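Local structure of protein (lectin) (Hyacinthoides hispanica, 1B2P) at residues 2-7 and 95-100; 18-23 and 36-41; 61-66 and 75-80. The protein is a mannose-specific lectin of bluebell bulbs, with the bulb-type lectin fold, that probably recognises mannose-bearing glycans through sites on its β-sheets. One frame throughout, in Å; residues are numbered along the deposited sequence.

Contact 1: 2-7 and 95-100; sequences NIIFSK and YVLVLQ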
ATOM      1  N   ASN A   2      -8.061   2.072   5.723  1.00 15.94           N
ATOM      2  CA  ASN A   2      -9.039   1.229   6.476  1.00 15.03           C
ATOM      3  C   ASN A   2      -9.633   1.971   7.597  1.00 14.63           C
ATOM      4  O   ASN A   2     -10.415   1.383   8.349  1.00 13.75           O
ATOM      5  CB  ASN A   2      -8.304  -0.003   6.957  1.00 14.72           C
ATOM      6  CG  ASN A   2      -7.098   0.208   7.898  1.00 19.45           C
ATOM      7  OD1 ASN A   2      -6.751  -0.776   8.602  1.00 24.95           O
ATOM      8  ND2 ASN A   2      -6.656   1.413   7.941  1.00 15.12           N
ATOM      9  N   ILE A   3      -9.374   3.276   7.889  1.00 10.90           N
ATOM     10  CA  ILE A   3      -9.748   3.871   9.167  1.00 10.82           C
ATOM     11  C   ILE A   3     -10.220   5.328   9.044  1.00 13.91           C
ATOM     12  O   ILE A   3      -9.706   6.023   8.129  1.00 15.60           O
ATOM     13  CB  ILE A   3      -8.535   3.818  10.149  1.00 14.45           C
ATOM     14  CG1 ILE A   3      -8.811   4.508  11.476  1.00 17.55           C
ATOM     15  CG2 ILE A   3      -7.338   4.566   9.480  1.00 21.47           C
ATOM     16  CD1 ILE A   3      -7.867   3.956  12.594  1.00 20.11           C
ATOM     17  N   ILE A   4     -11.242   5.684   9.749  1.00 12.82           N
ATOM     18  CA  ILE A   4     -11.627   7.127   9.841  1.00 14.98           C
ATOM     19  C   ILE A   4     -11.337   7.479  11.261  1.00 14.53           C
ATOM     20  O   ILE A   4     -11.717   6.766  12.223  1.00 13.60           O
ATOM     21  CB  ILE A   4     -13.167   7.276   9.581  1.00 14.26           C
ATOM     22  CG1 ILE A   4     -13.313   7.016   8.101  1.00 19.20           C
ATOM     23  CG2 ILE A   4     -13.388   8.781   9.948  1.00 16.33           C
ATOM     24  CD1 ILE A   4     -14.849   6.908   7.752  1.00 20.39           C
ATOM     25  N   PHE A   5     -10.639   8.618  11.499  1.00 11.16           N
ATOM     26  CA  PHE A   5     -10.504   9.150  12.847  1.00 10.56           C
ATOM     27  C   PHE A   5     -11.520  10.186  13.243  1.00 13.22           C
ATOM     28  O   PHE A   5     -12.062  10.863  12.350  1.00 13.79           O
ATOM     29  CB  PHE A   5      -9.130   9.831  12.922  1.00 12.14           C
ATOM     30  CG  PHE A   5      -7.976   8.925  12.639  1.00 10.52           C
ATOM     31  CD1 PHE A   5      -7.463   8.299  13.834  1.00 14.12           C
ATOM     32  CD2 PHE A   5      -7.368   8.677  11.445  1.00 11.55           C
ATOM     33  CE1 PHE A   5      -6.382   7.426  13.596  1.00 12.73           C
ATOM     34  CE2 PHE A   5      -6.331   7.789  11.234  1.00 14.74           C
ATOM     35  CZ  PHE A   5      -5.786   7.178  12.360  1.00 13.32           C
ATOM     36  N   SER A   6     -11.952  10.157  14.486  1.00  9.66           N
ATOM     37  CA  SER A   6     -12.939  11.071  14.983  1.00 10.02           C
ATOM     38  C   SER A   6     -12.385  12.544  14.800  1.00 14.64           C
ATOM     39  O   SER A   6     -11.225  12.702  14.811  1.00 16.64           O
ATOM     40  CB  SER A   6     -13.424  10.839  16.411  1.00 13.42           C
ATOM     41  OG  SER A   6     -12.267  10.912  17.299  1.00 14.52           O
ATOM     42  N   LYS A   7     -13.377  13.453  14.630  1.00 12.48           N
ATOM     43  CA  LYS A   7     -12.873  14.884  14.475  1.00 14.99           C
ATOM     44  C   LYS A   7     -12.062  15.287  15.699  1.00 12.18           C
ATOM     45  O   LYS A   7     -12.524  15.202  16.847  1.00 16.41           O
ATOM     46  CB  LYS A   7     -14.168  15.737  14.368  1.00 20.41           C
ATOM     47  CG  LYS A   7     -14.898  15.587  13.041  1.00 28.76           C
ATOM     48  CD  LYS A   7     -16.139  16.528  13.112  1.00 36.28           C
ATOM     49  CE  LYS A   7     -15.697  17.876  12.542  1.00 40.70           C
ATOM     50  NZ  LYS A   7     -15.226  17.705  11.131  1.00 44.40           N
ATOM     51  N   TYR A  95     -11.966   8.521  18.923  1.00 12.20           N
ATOM     52  CA  TYR A  95     -12.552   7.194  18.525  1.00 11.80           C
ATOM     53  C   TYR A  95     -12.030   6.939  17.110  1.00 11.84           C
ATOM     54  O   TYR A  95     -11.546   7.822  16.358  1.00 12.98           O
ATOM     55  CB  TYR A  95     -14.096   7.343  18.332  1.00 11.51           C
ATOM     56  CG  TYR A  95     -14.752   7.458  19.671  1.00 11.90           C
ATOM     57  CD1 TYR A  95     -14.847   8.644  20.407  1.00 12.57           C
ATOM     58  CD2 TYR A  95     -15.388   6.257  20.230  1.00 11.01           C
ATOM     59  CE1 TYR A  95     -15.451   8.732  21.652  1.00 14.39           C
ATOM     60  CE2 TYR A  95     -15.956   6.398  21.478  1.00 12.46           C
ATOM     61  CZ  TYR A  95     -15.989   7.583  22.200  1.00 15.54           C
ATOM     62  OH  TYR A  95     -16.557   7.674  23.468  1.00 19.02           O
ATOM     63  N   VAL A  96     -12.116   5.691  16.652  1.00 10.82           N
ATOM     64  CA  VAL A  96     -11.808   5.310  15.273  1.00  9.76           C
ATOM     65  C   VAL A  96     -12.881   4.302  14.716  1.00 13.07           C
ATOM     66  O   VAL A  96     -13.565   3.656  15.494  1.00 14.52           O
ATOM     67  CB  VAL A  96     -10.447   4.545  15.094  1.00 11.83           C
ATOM     68  CG1 VAL A  96      -9.244   5.455  15.492  1.00 12.98           C
ATOM     69  CG2 VAL A  96     -10.400   3.330  16.073  1.00 13.37           C
ATOM     70  N   LEU A  97     -13.123   4.530  13.442  1.00 11.37           N
ATOM     71  CA  LEU A  97     -13.979   3.563  12.719  1.00 11.82           C
ATOM     72  C   LEU A  97     -13.096   2.760  11.832  1.00 13.46           C
ATOM     73  O   LEU A  97     -12.247   3.242  11.096  1.00 12.98           O
ATOM     74  CB  LEU A  97     -15.055   4.370  11.930  1.00 12.32           C
ATOM     75  CG  LEU A  97     -15.896   3.459  10.988  1.00 14.70           C
ATOM     76  CD1 LEU A  97     -17.262   4.198  10.760  1.00 18.28           C
ATOM     77  CD2 LEU A  97     -15.191   3.278   9.642  1.00 14.90           C
ATOM     78  N   VAL A  98     -13.213   1.383  11.860  1.00 10.29           N
ATOM     79  CA  VAL A  98     -12.304   0.580  11.072  1.00 10.33           C
ATOM     80  C   VAL A  98     -13.097  -0.376  10.136  1.00 12.39           C
ATOM     81  O   VAL A  98     -14.028  -0.985  10.697  1.00 13.19           O
ATOM     82  CB  VAL A  98     -11.482  -0.357  12.043  1.00 13.32           C
ATOM     83  CG1 VAL A  98     -10.448  -1.162  11.283  1.00 14.55           C
ATOM     84  CG2 VAL A  98     -10.831   0.535  13.167  1.00 14.25           C
ATOM     85  N   LEU A  99     -12.682  -0.411   8.898  1.00  9.91           N
ATOM     86  CA  LEU A  99     -13.215  -1.492   7.985  1.00 10.37           C
ATOM     87  C   LEU A  99     -12.203  -2.620   8.182  1.00 10.90           C
ATOM     88  O   LEU A  99     -11.042  -2.568   7.840  1.00 13.61           O
ATOM     89  CB  LEU A  99     -13.116  -0.893   6.556  1.00 12.31           C
ATOM     90  CG  LEU A  99     -13.458  -1.951   5.451  1.00 13.77           C
ATOM     91  CD1 LEU A  99     -14.850  -2.515   5.685  1.00 17.20           C
ATOM     92  CD2 LEU A  99     -13.355  -1.258   4.084  1.00 18.15           C
ATOM     93  N   GLN A 100     -12.801  -3.745   8.677  1.00 12.55           N
ATOM     94  CA  GLN A 100     -11.904  -4.881   9.156  1.00 11.58           C
ATOM     95  C   GLN A 100     -11.856  -6.007   8.196  1.00 14.08           C
ATOM     96  O   GLN A 100     -12.760  -6.193   7.349  1.00 14.75           O
ATOM     97  CB  GLN A 100     -12.582  -5.479  10.396  1.00 10.18           C
ATOM     98  CG  GLN A 100     -12.693  -4.359  11.489  1.00 13.17           C
ATOM     99  CD  GLN A 100     -13.090  -4.854  12.816  1.00 14.65           C
ATOM    100  OE1 GLN A 100     -12.854  -4.179  13.837  1.00 15.21           O
ATOM    101  NE2 GLN A 100     -13.823  -5.985  13.004  1.00 14.22           N
TER

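Contact 2: 18-23 and 36-41; sequences HATESL and MQTDCN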
ATOM      1  N   HIS A  18     -15.677  12.455   2.110  1.00 18.94           N
ATOM      2  CA  HIS A  18     -16.532  13.297   1.230  1.00 21.17           C
ATOM      3  C   HIS A  18     -17.056  12.324   0.204  1.00 18.28           C
ATOM      4  O   HIS A  18     -16.756  11.184  -0.015  1.00 20.12           O
ATOM      5  CB  HIS A  18     -15.582  14.280   0.478  1.00 23.46           C
ATOM      6  CG  HIS A  18     -14.969  15.276   1.408  1.00 29.74           C
ATOM      7  ND1 HIS A  18     -15.665  16.338   1.937  1.00 33.68           N
ATOM      8  CD2 HIS A  18     -13.713  15.336   1.931  1.00 34.35           C
ATOM      9  CE1 HIS A  18     -14.892  17.030   2.751  1.00 34.60           C
ATOM     10  NE2 HIS A  18     -13.708  16.447   2.746  1.00 35.29           N
ATOM     11  N   ALA A  19     -18.086  12.890  -0.568  1.00 19.86           N
ATOM     12  CA  ALA A  19     -18.700  12.103  -1.611  1.00 21.49           C
ATOM     13  C   ALA A  19     -17.747  11.509  -2.606  1.00 17.88           C
ATOM     14  O   ALA A  19     -16.759  12.177  -3.053  1.00 22.03           O
ATOM     15  CB  ALA A  19     -19.677  13.045  -2.426  1.00 24.07           C
ATOM     16  N   THR A  20     -17.882  10.269  -2.987  1.00 18.00           N
ATOM     17  CA  THR A  20     -17.092   9.427  -3.808  1.00 20.37           C
ATOM     18  C   THR A  20     -15.877   8.808  -3.069  1.00 20.75           C
ATOM     19  O   THR A  20     -15.221   8.018  -3.719  1.00 23.56           O
ATOM     20  CB  THR A  20     -16.427  10.094  -5.071  1.00 25.02           C
ATOM     21  OG1 THR A  20     -15.494  11.093  -4.783  1.00 26.70           O
ATOM     22  CG2 THR A  20     -17.591  10.807  -5.764  1.00 27.36           C
ATOM     23  N   GLU A  21     -15.609   9.349  -1.886  1.00 20.06           N
ATOM     24  CA  GLU A  21     -14.444   8.717  -1.188  1.00 19.06           C
ATOM     25  C   GLU A  21     -14.866   7.428  -0.446  1.00 19.47           C
ATOM     26  O   GLU A  21     -16.016   7.308   0.002  1.00 17.33           O
ATOM     27  CB  GLU A  21     -13.932   9.774  -0.167  1.00 21.69           C
ATOM     28  CG  GLU A  21     -13.316  10.956  -0.949  1.00 23.96           C
ATOM     29  CD  GLU A  21     -12.782  12.012   0.007  1.00 25.09           C
ATOM     30  OE1 GLU A  21     -13.055  12.155   1.177  1.00 24.97           O
ATOM     31  OE2 GLU A  21     -11.927  12.828  -0.532  1.00 30.32           O
ATOM     32  N   SER A  22     -13.766   6.679  -0.120  1.00 19.45           N
ATOM     33  CA  SER A  22     -14.185   5.354   0.497  1.00 13.96           C
ATOM     34  C   SER A  22     -13.048   4.866   1.386  1.00 17.91           C
ATOM     35  O   SER A  22     -11.887   5.332   1.253  1.00 18.64           O
ATOM     36  CB  SER A  22     -14.463   4.339  -0.546  1.00 16.89           C
ATOM     37  OG  SER A  22     -13.286   4.111  -1.366  1.00 21.77           O
ATOM     38  N   LEU A  23     -13.380   3.949   2.246  1.00 13.55           N
ATOM     39  CA  LEU A  23     -12.354   3.043   2.823  1.00 14.03           C
ATOM     40  C   LEU A  23     -12.363   1.817   1.966  1.00 16.39           C
ATOM     41  O   LEU A  23     -13.402   1.410   1.433  1.00 16.05           O
ATOM     42  CB  LEU A  23     -12.785   2.628   4.223  1.00 14.51           C
ATOM     43  CG  LEU A  23     -13.038   3.768   5.220  1.00 16.66           C
ATOM     44  CD1 LEU A  23     -13.285   3.273   6.630  1.00 17.38           C
ATOM     45  CD2 LEU A  23     -11.829   4.733   5.271  1.00 19.41           C
ATOM     46  N   MET A  36     -18.936   6.785   0.614  1.00 14.53           N
ATOM     47  CA  MET A  36     -19.946   7.883   0.721  1.00 16.35           C
ATOM     48  C   MET A  36     -20.352   8.225  -0.719  1.00 18.38           C
ATOM     49  O   MET A  36     -19.528   8.835  -1.394  1.00 17.57           O
ATOM     50  CB  MET A  36     -19.317   9.053   1.472  1.00 18.13           C
ATOM     51  CG  MET A  36     -20.231  10.314   1.620  1.00 16.04           C
ATOM     52  SD  MET A  36     -21.521  10.127   2.847  1.00 18.41           S
ATOM     53  CE  MET A  36     -22.899   9.518   1.811  1.00 17.78           C
ATOM     54  N   GLN A  37     -21.508   7.744  -1.143  1.00 18.33           N
ATOM     55  CA  GLN A  37     -21.858   7.978  -2.547  1.00 16.75           C
ATOM     56  C   GLN A  37     -22.437   9.407  -2.792  1.00 18.72           C
ATOM     57  O   GLN A  37     -22.866  10.122  -1.858  1.00 21.12           O
ATOM     58  CB  GLN A  37     -22.981   6.988  -2.954  1.00 19.00           C
ATOM     59  CG  GLN A  37     -22.387   5.550  -2.812  1.00 20.00           C
ATOM     60  CD  GLN A  37     -23.298   4.485  -3.329  1.00 23.63           C
ATOM     61  OE1 GLN A  37     -22.906   3.310  -3.588  1.00 23.96           O
ATOM     62  NE2 GLN A  37     -24.624   4.720  -3.491  1.00 21.65           N
ATOM     63  N   THR A  38     -22.344   9.674  -4.087  1.00 20.54           N
ATOM     64  CA  THR A  38     -22.838  11.016  -4.556  1.00 23.13           C
ATOM     65  C   THR A  38     -24.319  11.194  -4.275  1.00 21.78           C
ATOM     66  O   THR A  38     -24.828  12.276  -3.959  1.00 25.35           O
ATOM     67  CB  THR A  38     -22.692  11.169  -6.090  1.00 27.19           C
ATOM     68  OG1 THR A  38     -21.283  11.093  -6.401  1.00 30.24           O
ATOM     69  CG2 THR A  38     -23.005  12.589  -6.560  1.00 29.74           C
ATOM     70  N   ASP A  39     -25.052  10.102  -4.197  1.00 20.47           N
ATOM     71  CA  ASP A  39     -26.485  10.156  -3.856  1.00 19.90           C
ATOM     72  C   ASP A  39     -26.879  10.173  -2.438  1.00 19.58           C
ATOM     73  O   ASP A  39     -28.022  10.128  -1.933  1.00 20.54           O
ATOM     74  CB  ASP A  39     -27.267   8.985  -4.583  1.00 24.36           C
ATOM     75  CG  ASP A  39     -27.068   7.625  -3.975  1.00 26.90           C
ATOM     76  OD1 ASP A  39     -26.211   7.494  -3.023  1.00 21.44           O
ATOM     77  OD2 ASP A  39     -27.676   6.568  -4.271  1.00 25.34           O
ATOM     78  N   CYS A  40     -25.834  10.417  -1.535  1.00 17.13           N
ATOM     79  CA  CYS A  40     -25.992  10.555  -0.132  1.00 18.70           C
ATOM     80  C   CYS A  40     -26.174   9.221   0.623  1.00 16.65           C
ATOM     81  O   CYS A  40     -26.494   9.281   1.809  1.00 18.77           O
ATOM     82  CB  CYS A  40     -27.124  11.495   0.305  1.00 17.79           C
ATOM     83  SG  CYS A  40     -26.859  12.388   1.831  1.00 19.95           S
ATOM     84  N   ASN A  41     -26.063   8.051  -0.004  1.00 17.22           N
ATOM     85  CA  ASN A  41     -26.168   6.786   0.679  1.00 16.00           C
ATOM     86  C   ASN A  41     -24.691   6.358   1.083  1.00 13.89           C
ATOM     87  O   ASN A  41     -23.870   6.511   0.216  1.00 15.63           O
ATOM     88  CB  ASN A  41     -26.638   5.686  -0.329  1.00 19.26           C
ATOM     89  CG  ASN A  41     -27.412   4.633   0.416  1.00 15.92           C
ATOM     90  OD1 ASN A  41     -27.949   3.586  -0.201  1.00 22.59           O
ATOM     91  ND2 ASN A  41     -27.662   4.610   1.659  1.00 13.09           N
TER

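Contact 3: 61-66 and 75-80; sequences NGCRAV and VITNEN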
ATOM      1  N   ASN A  61     -27.803  16.367  -0.926  1.00 22.71           N
ATOM      2  CA  ASN A  61     -26.729  16.465  -1.888  1.00 24.19           C
ATOM      3  C   ASN A  61     -25.317  16.792  -1.234  1.00 20.28           C
ATOM      4  O   ASN A  61     -25.378  17.358  -0.161  1.00 22.61           O
ATOM      5  CB  ASN A  61     -26.954  17.745  -2.766  1.00 30.04           C
ATOM      6  CG  ASN A  61     -28.307  17.653  -3.477  1.00 35.70           C
ATOM      7  OD1 ASN A  61     -28.447  16.693  -4.232  1.00 39.74           O
ATOM      8  ND2 ASN A  61     -29.193  18.619  -3.185  1.00 40.39           N
ATOM      9  N   GLY A  62     -24.331  16.333  -1.928  1.00 22.91           N
ATOM     10  CA  GLY A  62     -22.966  16.806  -1.480  1.00 23.05           C
ATOM     11  C   GLY A  62     -22.701  16.335  -0.017  1.00 23.25           C
ATOM     12  O   GLY A  62     -22.220  17.040   0.870  1.00 23.22           O
ATOM     13  N   CYS A  63     -23.077  15.074   0.225  1.00 19.09           N
ATOM     14  CA  CYS A  63     -23.048  14.568   1.608  1.00 15.96           C
ATOM     15  C   CYS A  63     -21.569  14.141   2.012  1.00 14.80           C
ATOM     16  O   CYS A  63     -20.765  13.841   1.175  1.00 20.55           O
ATOM     17  CB  CYS A  63     -23.967  13.295   1.837  1.00 17.40           C
ATOM     18  SG  CYS A  63     -25.694  13.929   1.365  1.00 20.98           S
ATOM     19  N   ARG A  64     -21.503  14.173   3.325  1.00 16.29           N
ATOM     20  CA  ARG A  64     -20.157  13.662   3.908  1.00 17.87           C
ATOM     21  C   ARG A  64     -20.452  12.828   5.086  1.00 16.40           C
ATOM     22  O   ARG A  64     -21.488  12.969   5.740  1.00 16.02           O
ATOM     23  CB  ARG A  64     -19.310  14.886   4.304  1.00 18.02           C
ATOM     24  CG  ARG A  64     -19.951  15.740   5.370  1.00 20.18           C
ATOM     25  CD  ARG A  64     -19.098  17.053   5.566  1.00 24.37           C
ATOM     26  NE  ARG A  64     -19.545  17.843   6.709  1.00 27.76           N
ATOM     27  CZ  ARG A  64     -20.574  18.735   6.581  1.00 29.69           C
ATOM     28  NH1 ARG A  64     -21.251  18.863   5.431  1.00 30.62           N
ATOM     29  NH2 ARG A  64     -20.898  19.426   7.664  1.00 32.82           N
ATOM     30  N   ALA A  65     -19.481  11.915   5.406  1.00 14.43           N
ATOM     31  CA  ALA A  65     -19.600  11.182   6.667  1.00 15.26           C
ATOM     32  C   ALA A  65     -18.431  11.635   7.630  1.00 14.91           C
ATOM     33  O   ALA A  65     -17.345  11.728   7.086  1.00 17.26           O
ATOM     34  CB  ALA A  65     -19.515   9.688   6.327  1.00 15.98           C
ATOM     35  N   VAL A  66     -18.937  11.788   8.851  1.00 16.44           N
ATOM     36  CA  VAL A  66     -17.883  12.228   9.845  1.00 16.48           C
ATOM     37  C   VAL A  66     -18.115  11.393  11.058  1.00 13.63           C
ATOM     38  O   VAL A  66     -19.214  10.985  11.431  1.00 15.40           O
ATOM     39  CB  VAL A  66     -18.054  13.710  10.120  1.00 21.28           C
ATOM     40  CG1 VAL A  66     -17.919  14.424   8.780  1.00 25.62           C
ATOM     41  CG2 VAL A  66     -19.403  13.989  10.694  1.00 25.75           C
ATOM     42  N   VAL A  75     -24.023  11.170   8.724  1.00 14.23           N
ATOM     43  CA  VAL A  75     -23.985  11.593   7.354  1.00 14.35           C
ATOM     44  C   VAL A  75     -24.766  13.001   7.277  1.00 16.30           C
ATOM     45  O   VAL A  75     -25.812  13.022   7.874  1.00 17.23           O
ATOM     46  CB  VAL A  75     -24.786  10.578   6.485  1.00 15.44           C
ATOM     47  CG1 VAL A  75     -24.871  11.042   5.054  1.00 15.64           C
ATOM     48  CG2 VAL A  75     -24.136   9.172   6.551  1.00 17.98           C
ATOM     49  N   ILE A  76     -23.996  13.893   6.741  1.00 16.26           N
ATOM     50  CA  ILE A  76     -24.490  15.299   6.832  1.00 19.12           C
ATOM     51  C   ILE A  76     -24.510  15.850   5.429  1.00 19.21           C
ATOM     52  O   ILE A  76     -23.654  15.627   4.594  1.00 19.00           O
ATOM     53  CB  ILE A  76     -23.486  16.160   7.639  1.00 21.23           C
ATOM     54  CG1 ILE A  76     -23.316  15.645   9.043  1.00 24.11           C
ATOM     55  CG2 ILE A  76     -24.031  17.620   7.616  1.00 26.47           C
ATOM     56  CD1 ILE A  76     -22.191  16.392   9.812  1.00 27.08           C
ATOM     57  N   THR A  77     -25.596  16.615   5.043  1.00 21.49           N
ATOM     58  CA  THR A  77     -25.599  17.121   3.670  1.00 21.44           C
ATOM     59  C   THR A  77     -24.848  18.438   3.473  1.00 22.25           C
ATOM     60  O   THR A  77     -24.446  18.988   4.474  1.00 23.88           O
ATOM     61  CB  THR A  77     -27.092  17.407   3.258  1.00 22.90           C
ATOM     62  OG1 THR A  77     -27.527  18.551   4.020  1.00 24.13           O
ATOM     63  CG2 THR A  77     -27.977  16.226   3.618  1.00 19.41           C
ATOM     64  N   ASN A  78     -24.816  18.933   2.257  1.00 24.86           N
ATOM     65  CA  ASN A  78     -24.108  20.222   2.038  1.00 29.76           C
ATOM     66  C   ASN A  78     -24.932  21.383   2.536  1.00 29.80           C
ATOM     67  O   ASN A  78     -24.386  22.505   2.496  1.00 34.09           O
ATOM     68  CB  ASN A  78     -23.733  20.476   0.585  1.00 29.43           C
ATOM     69  CG  ASN A  78     -24.901  20.476  -0.420  1.00 30.87           C
ATOM     70  OD1 ASN A  78     -24.645  20.369  -1.636  1.00 35.67           O
ATOM     71  ND2 ASN A  78     -26.102  20.541   0.048  1.00 26.37           N
ATOM     72  N   GLU A  79     -26.095  21.220   3.114  1.00 30.78           N
ATOM     73  CA  GLU A  79     -26.802  22.232   3.875  1.00 33.83           C
ATOM     74  C   GLU A  79     -26.769  21.996   5.355  1.00 34.16           C
ATOM     75  O   GLU A  79     -27.513  22.526   6.185  1.00 34.06           O
ATOM     76  CB  GLU A  79     -28.290  22.315   3.406  1.00 34.68           C
ATOM     77  CG  GLU A  79     -28.474  22.544   1.922  1.00 39.79           C
ATOM     78  CD  GLU A  79     -28.171  23.995   1.554  1.00 43.26           C
ATOM     79  OE1 GLU A  79     -28.421  24.887   2.406  1.00 44.25           O
ATOM     80  OE2 GLU A  79     -27.639  24.246   0.456  1.00 44.26           O
ATOM     81  N   ASN A  80     -25.833  21.076   5.742  1.00 29.63           N
ATOM     82  CA  ASN A  80     -25.618  20.754   7.144  1.00 32.22           C
ATOM     83  C   ASN A  80     -26.866  20.231   7.800  1.00 30.47           C
ATOM     84  O   ASN A  80     -27.112  20.439   8.989  1.00 33.38           O
ATOM     85  CB  ASN A  80     -25.087  21.990   7.883  1.00 36.57           C
ATOM     86  CG  ASN A  80     -23.669  22.311   7.491  1.00 42.04           C
ATOM     87  OD1 ASN A  80     -23.148  23.169   8.255  1.00 49.46           O
ATOM     88  ND2 ASN A  80     -22.957  21.765   6.521  1.00 38.97           N
TER

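Contact 1: 2-7 and 95-100
V96 receives two side chains from the segment 2-7. CD1 of I3 lies 3.5 Å from V96 CG1, the two side chains crossing at a slant, while F5 runs alongside, its CD1 3.7 Å from the same methyl. With CG1 of I3 anti to the backbone N (chi1 176°), this chain also passes above one face of the F5 ring, near the rim. The cluster is tight, and P101 and Y108 of the second subunit pack on F5 and V96 respectively. Between the non-hydrogen-bonded pairs I3-V98 and F5-V96, I4 and L97 exchange two backbone hydrogen bonds, I4 N to L97 O at 3.0 Å and L97 N to I4 O at 2.9 Å.

Strands 3-5 and 95-99 are antiparallel neighbours in one of the three sheets of a β-prism II fold, the architecture of monocot mannose-binding lectins. On the face opposite V96, I4 and L97 lie side by side but meet more loosely, with CD1 of I4 4.1 Å from CD2 of L97; both pack on L23, and L97 also touches L67.

At one end S6 grips Y95 twice: its N donates to Y95 O at 3.0 Å, and its OG accepts from Y95 N at 2.9 Å. At the other, N2, the one touching residue not buried, accepts through its O from L99 N at 2.9 Å; N2 of the second subunit packs on it.

Contact 2: 18-23 and 36-41
T20 N donates to M36 O at 2.7 Å, with a C=O···N angle of 175°. The same oxygen lies 3.4 Å from A19 CA in a CA-H···O contact, and so receives two neighbouring groups of the turn. M36 is held through its N as well, which donates to E21 O at 3.0 Å. This pair of backbone bonds fastens M36 to the type II turn H18-E21, in which T20 takes up a positive phi.

The turn is braced from within: E21 folds back so that OE1 accepts from H18 N at 2.8 Å, the donor standing above the carboxylate plane. Packing across the contact is modest. M36 CB lies 3.6 Å from H18 O, but the chain then bends at chi2 (75°) and again at chi3, carrying its sulfur away from the turn toward C63, A65 and V75. Near the surface, the side chains of T20 and T38 lie side by side, CG2 of T20 3.8 Å from OG1 of T38.

Beyond M36, the type I turn Q37-C40 is organised by D39. Its OD1 accepts from Q37 NE2 and, as an Asx turn, from N41 N at 3.1 Å, the two donors coming from opposite faces of the carboxylate. Q37 OE1 is meanwhile hydrogen-bonded to Y45 OH. Q37, D39, N41 and Y45 fit the QxDxNxVxY signature of mannose sites in this family, so their preorganisation is consistent with a sugar pocket in this unligated structure.

The turn H18-E21 links strand 16-18 of one sheet to strand 22-27 of the next, while 36-41 joins strand 30-36 to strand 42-46, and the disulfide of C40 with C63 ties that loop to the start of strand 64-67.

Contact 3: 61-66 and 75-80
R64 and I76 form the central pair of this contact, joined by backbone and side chain alike. Of the backbone hydrogen bonds, R64 N to I76 O and I76 N to R64 O are both 2.9 Å and make a hydrogen-bonded antiparallel pair; A65 and V75 follow as a non-hydrogen-bonded one. Farther toward the open ends, N78 N donates to N61 O, again at 2.9 Å, so the two chains stay paired past the regular strands. CA-H···O contacts, such as C63 CA to I76 O at 3.2 Å, fill in between.

Side-chain packing divides between the two faces. On one, the R64 guanidinium stacks a face on the aliphatic carbons of I76, whose CB sits beneath its centre and whose CG2 is 3.6 Å from NH2. The arginine gets there by turning CG between its backbone N and carbonyl carbon (chi1 62°) and then running extended to NE. V66 CG2 meets I76 CD1 at 3.8 Å, the two side chains crossing at about a right angle. On the other face, C63 CB rests 4.0 Å from V75 CG1, and SG of C63, joined to C40 in the disulfide, lies beside T77 CG2.

Among the polar side-chain contacts, R64 NH1 reaches T77 O in a weak hydrogen bond of 3.3 Å. The same carbonyl accepts from N80 N within the type I turn T77-N80, where T77 OG1 also receives E79 N in an ST turn.

Strands 64-67 and 73-76 make a β-hairpin, flanked by strands 16-18 and 82-85 in a four-stranded antiparallel sheet, one of the three that enclose the core of a β-prism II lectin domain.

In the fold
Contact 1 lies in the sheet of strands 3-5, 95-99 and 105-114, contact 3 in that of 64-67 and 73-76, and contact 2 where strand 16-18 of that sheet gives way to strand 22-27 of the third, against the loop between 30-36 and 42-46. Contacts 2 and 3 follow in series, both nested inside the loop closed by contact 1. Their centres lie about 10 Å apart and the C40-C63 disulfide joins them; contact 1, centre to centre, is about 16 Å from contact 2, touching it through L23, and about 18 Å from contact 3, without touching. Q100 (OE1 hydrogen-bonded to Y108 OH), D102 and Y108 fit the family signature, consistent with a second sugar site.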